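Local structure of putative diflavin flavoprotein A 3 (Synechocystis sp., 6H0C) at residues S270-A275 / F378-Q383; D372-K377 / L385-E390. The protein probably transfers electrons from NADH to oxygen, reducing it to water, the diiron and FMN-binding core forming the part described here. All blocks are in the same frame, centred on the assembly; numbering follows the deposited sequence.

Overall arrangement
Both contacts belong to the flavodoxin-like domain, built on a parallel five-stranded sheet of order 2-1-3-4-5, and both involve helix 382-404. Contact 1 sets P380, in the loop leading into that helix, against helix 268-281; contact 2 lays the helix against strand 368-377, at one end of the sheet. Their centres are about 8 Å apart, and L272 CD1 meets V376 CG2 at 3.7 Å, so the two apolar patches touch. No hydrogen bond crosses either contact. Contact 1 relies on a buried proline and lies nearer the centre of the molecule (15 Å against 21 Å between centres); contact 2 runs from buried I374, V376 and C388 out to exposed M387, with salt bridges on its flanks.

Contact 1. Residues S270-A275 / F378-Q383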
loop_
_atom_site.group_PDB
_atom_site.type_symbol
_atom_site.label_atom_id
_atom_site.label_comp_id
_atom_site.label_asym_id
_atom_site.label_seq_id
_atom_site.Cartn_x
_atom_site.Cartn_y
_atom_site.Cartn_z
ATOM N N SER A 270 -8.624 4.645 6.547
ATOM C CA SER A 270 -7.998 3.690 5.644
ATOM C C SER A 270 -7.695 2.380 6.361
ATOM O O SER A 270 -7.915 1.301 5.817
ATOM C CB SER A 270 -6.718 4.258 5.050
ATOM O OG SER A 270 -6.016 3.231 4.364
ATOM N N THR A 271 -7.186 2.481 7.585
ATOM C CA THR A 271 -6.937 1.302 8.410
ATOM C C THR A 271 -8.213 0.456 8.576
ATOM O O THR A 271 -8.182 -0.768 8.432
ATOM C CB THR A 271 -6.383 1.714 9.781
ATOM O OG1 THR A 271 -5.146 2.413 9.585
ATOM C CG2 THR A 271 -6.142 0.500 10.665
ATOM N N LEU A 272 -9.337 1.112 8.854
ATOM C CA LEU A 272 -10.617 0.412 8.982
ATOM C C LEU A 272 -10.953 -0.281 7.674
ATOM O O LEU A 272 -11.393 -1.436 7.655
ATOM C CB LEU A 272 -11.749 1.376 9.360
ATOM C CG LEU A 272 -11.590 2.211 10.639
ATOM C CD1 LEU A 272 -12.844 3.045 10.890
ATOM C CD2 LEU A 272 -11.274 1.331 11.844
ATOM N N ALA A 273 -10.730 0.440 6.580
ATOM C CA ALA A 273 -11.087 -0.046 5.255
ATOM C C ALA A 273 -10.378 -1.353 4.925
ATOM O O ALA A 273 -10.990 -2.263 4.357
ATOM C CB ALA A 273 -10.768 1.011 4.201
ATOM N N GLN A 274 -9.093 -1.450 5.274
ATOM C CA GLN A 274 -8.335 -2.655 4.934
ATOM C C GLN A 274 -8.867 -3.825 5.750
ATOM O O GLN A 274 -8.941 -4.958 5.255
ATOM C CB GLN A 274 -6.832 -2.472 5.169
ATOM C CG GLN A 274 -6.266 -1.139 4.666
ATOM C CD GLN A 274 -6.712 -0.769 3.250
ATOM O OE1 GLN A 274 -6.871 -1.627 2.379
ATOM N NE2 GLN A 274 -6.911 0.523 3.020
ATOM N N ALA A 275 -9.268 -3.544 6.989
ATOM C CA ALA A 275 -9.828 -4.583 7.858
ATOM C C ALA A 275 -11.154 -5.109 7.310
ATOM O O ALA A 275 -11.371 -6.323 7.235
ATOM C CB ALA A 275 -10.012 -4.059 9.271
ATOM N N PHE A 378 -11.409 8.063 17.556
ATOM C CA PHE A 378 -9.946 8.086 17.651
ATOM C C PHE A 378 -9.311 6.785 17.148
ATOM O O PHE A 378 -9.899 6.071 16.338
ATOM C CB PHE A 378 -9.491 8.380 19.085
ATOM C CG PHE A 378 -8.136 9.047 19.167
ATOM C CD1 PHE A 378 -7.604 9.705 18.064
ATOM C CD2 PHE A 378 -7.386 8.997 20.337
ATOM C CE1 PHE A 378 -6.361 10.313 18.129
ATOM C CE2 PHE A 378 -6.140 9.603 20.407
ATOM C CZ PHE A 378 -5.628 10.262 19.302
ATOM N N LYS A 379 -8.111 6.485 17.640
ATOM C CA LYS A 379 -7.250 5.465 17.044
ATOM C C LYS A 379 -7.782 4.043 17.196
ATOM O O LYS A 379 -8.112 3.604 18.294
ATOM C CB LYS A 379 -5.844 5.548 17.646
ATOM C CG LYS A 379 -4.729 5.402 16.612
ATOM C CD LYS A 379 -3.349 5.354 17.261
ATOM C CE LYS A 379 -3.252 4.217 18.272
ATOM N NZ LYS A 379 -1.884 4.073 18.847
ATOM N N PRO A 380 -7.850 3.313 16.077
ATOM C CA PRO A 380 -8.296 1.918 16.065
ATOM C C PRO A 380 -7.443 1.058 16.978
ATOM O O PRO A 380 -6.251 1.325 17.115
ATOM C CB PRO A 380 -8.112 1.500 14.605
ATOM C CG PRO A 380 -8.125 2.781 13.842
ATOM C CD PRO A 380 -7.493 3.794 14.731
ATOM N N THR A 381 -8.048 0.047 17.594
ATOM C CA THR A 381 -7.313 -0.899 18.425
ATOM C C THR A 381 -7.403 -2.289 17.829
ATOM O O THR A 381 -8.007 -2.478 16.774
ATOM C CB THR A 381 -7.852 -0.948 19.861
ATOM O OG1 THR A 381 -9.134 -1.591 19.864
ATOM C CG2 THR A 381 -7.976 0.458 20.435
ATOM N N ASP A 382 -6.813 -3.260 18.516
ATOM C CA ASP A 382 -6.848 -4.645 18.062
ATOM C C ASP A 382 -8.278 -5.126 17.844
ATOM O O ASP A 382 -8.588 -5.745 16.828
ATOM C CB ASP A 382 -6.148 -5.553 19.070
ATOM C CG ASP A 382 -5.556 -6.785 18.425
ATOM O OD1 ASP A 382 -5.865 -7.047 17.242
ATOM O OD2 ASP A 382 -4.777 -7.489 19.104
ATOM N N GLN A 383 -9.159 -4.833 18.794
ATOM C CA GLN A 383 -10.513 -5.333 18.681
ATOM C C GLN A 383 -11.282 -4.546 17.622
ATOM O O GLN A 383 -12.181 -5.094 16.982
ATOM C CB GLN A 383 -11.230 -5.294 20.021
ATOM C CG GLN A 383 -12.231 -6.433 20.158
ATOM C CD GLN A 383 -12.980 -6.413 21.476
ATOM O OE1 GLN A 383 -12.436 -6.025 22.517
ATOM N NE2 GLN A 383 -14.240 -6.833 21.439
#
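P380 turns one corner of its five-membered ring, CG, toward helix 268-281, where it meets two methyl groups: L272 CD2 lies 4.0 Å from CG, and T271 CG2 is looser at 4.4 Å. Ring and leucine side chain cross at about a right angle. The one flat side-chain group of 270-275, the amide of Q274, faces away from this junction: its NE2 bonds to S270 OG nearly in the amide plane (14° out), with a weaker bond to S270 O.

This is the flavodoxin-like fold, and residues 378-381 connect the last strand of its parallel sheet to helix 382-404. P380 thus packs that connection against helix 268-281, the first helix of the domain, which follows the turn where flavodoxins bind the FMN phosphate. L272 keeps CG beside its backbone N (chi1 -57°), sets CD1 anti to CA, toward V376, and leaves CD2 for the proline; T384 and C388 of helix 382-404 also touch this leucine. One residue past P380, T381 is the N-cap, and its N is hydrogen-bonded to T384 OG1. Across the contact, the hydroxyl of T271 is held on its own helix, where OG1 is hydrogen-bonded to G267 O.

Contact 2. Residues D372-K377 / L385-E390; sequences DTIRVK and LKMCEE
I374 is where strand 368-377 first meets helix 382-404: its side chain and that of M387 lie alongside each other, running opposite ways. The pair belongs to the last beta-alpha unit of the flavodoxin-like fold: a strand at one end of the parallel sheet is followed, after a short loop, by a helix that runs back alongside it. The short segments are almost antiparallel at 168°, with their axes 10.8 Å apart.

Both branches of I374 are used. CG2 touches the terminal methyl of M387, at 3.9 Å from CE, while the longer branch lies beside the sulfur, CD1 being 4.0 Å from SD. The same CD1 continues toward C388, whose SG is 4.4 Å away. M387 reaches the strand with CG anti to the backbone N (chi1 172°), then bends at the next two torsions, which lays its end along the isoleucine.

R375 points to the other side of the sheet, away from this helix. One face of its guanidinium is covered by T373 CG2, 3.6 Å above the plane and off-centre, and NH2 forms salt bridges with D356 and E359 of helix 353-364.

V376 returns to the helix side. Its CG2 lies 4.4 Å from M387 CE, so the methionine methyl is shared by two alternate residues of the strand. Backbone hydrogen bonds to G346 and F348 fix V376 in the sheet.

On the helix, C388 is also packed against A275 and I276 of helix 268-281, whereas M387 is exposed. E389 OE1 forms a salt bridge with K282, and its other oxygen, OE2, pairs with K386 NZ at 3.4 Å, a salt bridge whose hydrogen bond is weak.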
loop_
_atom_site.group_PDB
_atom_site.type_symbol
_atom_site.label_atom_id
_atom_site.label_comp_id
_atom_site.label_asym_id
_atom_site.label_seq_id
_atom_site.Cartn_x
_atom_site.Cartn_y
_atom_site.Cartn_z
ATOM N N ASP A 372 -24.341 -2.935 10.376
ATOM C CA ASP A 372 -24.656 -1.702 11.080
ATOM C C ASP A 372 -23.519 -0.701 10.881
ATOM O O ASP A 372 -22.347 -1.065 10.972
ATOM C CB ASP A 372 -24.893 -1.976 12.566
ATOM C CG ASP A 372 -26.117 -2.839 12.810
ATOM O OD1 ASP A 372 -27.122 -2.650 12.094
ATOM O OD2 ASP A 372 -26.074 -3.708 13.712
ATOM N N THR A 373 -23.876 0.550 10.602
ATOM C CA THR A 373 -22.902 1.610 10.371
ATOM C C THR A 373 -21.824 1.636 11.451
ATOM O O THR A 373 -22.117 1.570 12.641
ATOM C CB THR A 373 -23.588 2.982 10.292
ATOM O OG1 THR A 373 -24.450 3.009 9.146
ATOM C CG2 THR A 373 -22.555 4.093 10.168
ATOM N N ILE A 374 -20.571 1.711 11.018
ATOM C CA ILE A 374 -19.436 1.638 11.924
ATOM C C ILE A 374 -18.874 3.015 12.249
ATOM O O ILE A 374 -18.463 3.755 11.354
ATOM C CB ILE A 374 -18.315 0.776 11.323
ATOM C CG1 ILE A 374 -18.738 -0.691 11.296
ATOM C CG2 ILE A 374 -17.029 0.946 12.104
ATOM C CD1 ILE A 374 -17.825 -1.551 10.449
ATOM N N ARG A 375 -18.858 3.346 13.535
ATOM C CA ARG A 375 -18.292 4.600 14.009
ATOM C C ARG A 375 -17.150 4.333 14.993
ATOM O O ARG A 375 -17.370 3.822 16.086
ATOM C CB ARG A 375 -19.376 5.454 14.665
ATOM C CG ARG A 375 -20.461 5.908 13.696
ATOM C CD ARG A 375 -21.576 6.671 14.400
ATOM N NE ARG A 375 -22.503 7.285 13.453
ATOM C CZ ARG A 375 -23.591 6.685 12.973
ATOM N NH1 ARG A 375 -23.892 5.447 13.347
ATOM N NH2 ARG A 375 -24.381 7.323 12.119
ATOM N N VAL A 376 -15.928 4.668 14.592
ATOM C CA VAL A 376 -14.755 4.460 15.437
ATOM C C VAL A 376 -14.167 5.775 15.915
ATOM O O VAL A 376 -13.651 6.555 15.108
ATOM C CB VAL A 376 -13.655 3.690 14.695
ATOM C CG1 VAL A 376 -12.438 3.519 15.599
ATOM C CG2 VAL A 376 -14.183 2.347 14.219
ATOM N N LYS A 377 -14.222 6.014 17.224
ATOM C CA LYS A 377 -13.685 7.256 17.783
ATOM C C LYS A 377 -12.188 7.143 18.125
ATOM O O LYS A 377 -11.764 6.253 18.870
ATOM C CB LYS A 377 -14.488 7.679 19.016
ATOM C CG LYS A 377 -14.762 9.190 19.093
ATOM C CD LYS A 377 -15.540 9.538 20.366
ATOM C CE LYS A 377 -15.784 11.029 20.511
ATOM N NZ LYS A 377 -16.460 11.337 21.808
ATOM N N LEU A 385 -10.127 -3.652 14.721
ATOM C CA LEU A 385 -9.835 -4.350 13.477
ATOM C C LEU A 385 -10.652 -5.626 13.358
ATOM O O LEU A 385 -11.177 -5.925 12.291
ATOM C CB LEU A 385 -8.346 -4.679 13.375
ATOM C CG LEU A 385 -7.368 -3.504 13.378
ATOM C CD1 LEU A 385 -5.933 -4.007 13.263
ATOM C CD2 LEU A 385 -7.700 -2.565 12.248
ATOM N N LYS A 386 -10.763 -6.375 14.454
ATOM C CA LYS A 386 -11.467 -7.654 14.423
ATOM C C LYS A 386 -12.955 -7.439 14.189
ATOM O O LYS A 386 -13.600 -8.208 13.474
ATOM C CB LYS A 386 -11.234 -8.434 15.716
ATOM C CG LYS A 386 -9.764 -8.687 16.021
ATOM C CD LYS A 386 -9.084 -9.477 14.909
ATOM C CE LYS A 386 -9.592 -10.910 14.857
ATOM N NZ LYS A 386 -8.922 -11.694 13.786
ATOM N N MET A 387 -13.491 -6.383 14.790
ATOM C CA MET A 387 -14.889 -6.010 14.589
ATOM C C MET A 387 -15.143 -5.636 13.126
ATOM O O MET A 387 -16.100 -6.106 12.515
ATOM C CB MET A 387 -15.277 -4.856 15.523
ATOM C CG MET A 387 -16.654 -4.266 15.255
ATOM S SD MET A 387 -16.665 -2.944 14.020
ATOM C CE MET A 387 -16.073 -1.537 14.966
ATOM N N CYS A 388 -14.276 -4.801 12.561
ATOM C CA CYS A 388 -14.391 -4.427 11.152
ATOM C C CYS A 388 -14.274 -5.640 10.222
ATOM O O CYS A 388 -15.034 -5.780 9.259
ATOM C CB CYS A 388 -13.329 -3.387 10.788
ATOM S SG CYS A 388 -13.614 -1.773 11.540
ATOM N N GLU A 389 -13.309 -6.506 10.508
ATOM C CA GLU A 389 -13.125 -7.719 9.733
ATOM C C GLU A 389 -14.411 -8.536 9.781
ATOM O O GLU A 389 -14.870 -9.048 8.761
ATOM C CB GLU A 389 -11.925 -8.516 10.268
ATOM C CG GLU A 389 -11.620 -9.805 9.520
ATOM C CD GLU A 389 -10.313 -10.456 9.970
ATOM O OE1 GLU A 389 -9.876 -11.431 9.326
ATOM O OE2 GLU A 389 -9.721 -9.998 10.968
ATOM N N GLU A 390 -15.010 -8.621 10.969
ATOM C CA GLU A 390 -16.219 -9.416 11.158
ATOM C C GLU A 390 -17.396 -8.802 10.416
ATOM O O GLU A 390 -18.226 -9.513 9.853
ATOM C CB GLU A 390 -16.550 -9.557 12.643
ATOM C CG GLU A 390 -17.529 -10.670 12.926
ATOM C CD GLU A 390 -16.991 -12.025 12.501
ATOM O OE1 GLU A 390 -17.784 -12.850 11.993
ATOM O OE2 GLU A 390 -15.774 -12.261 12.680
#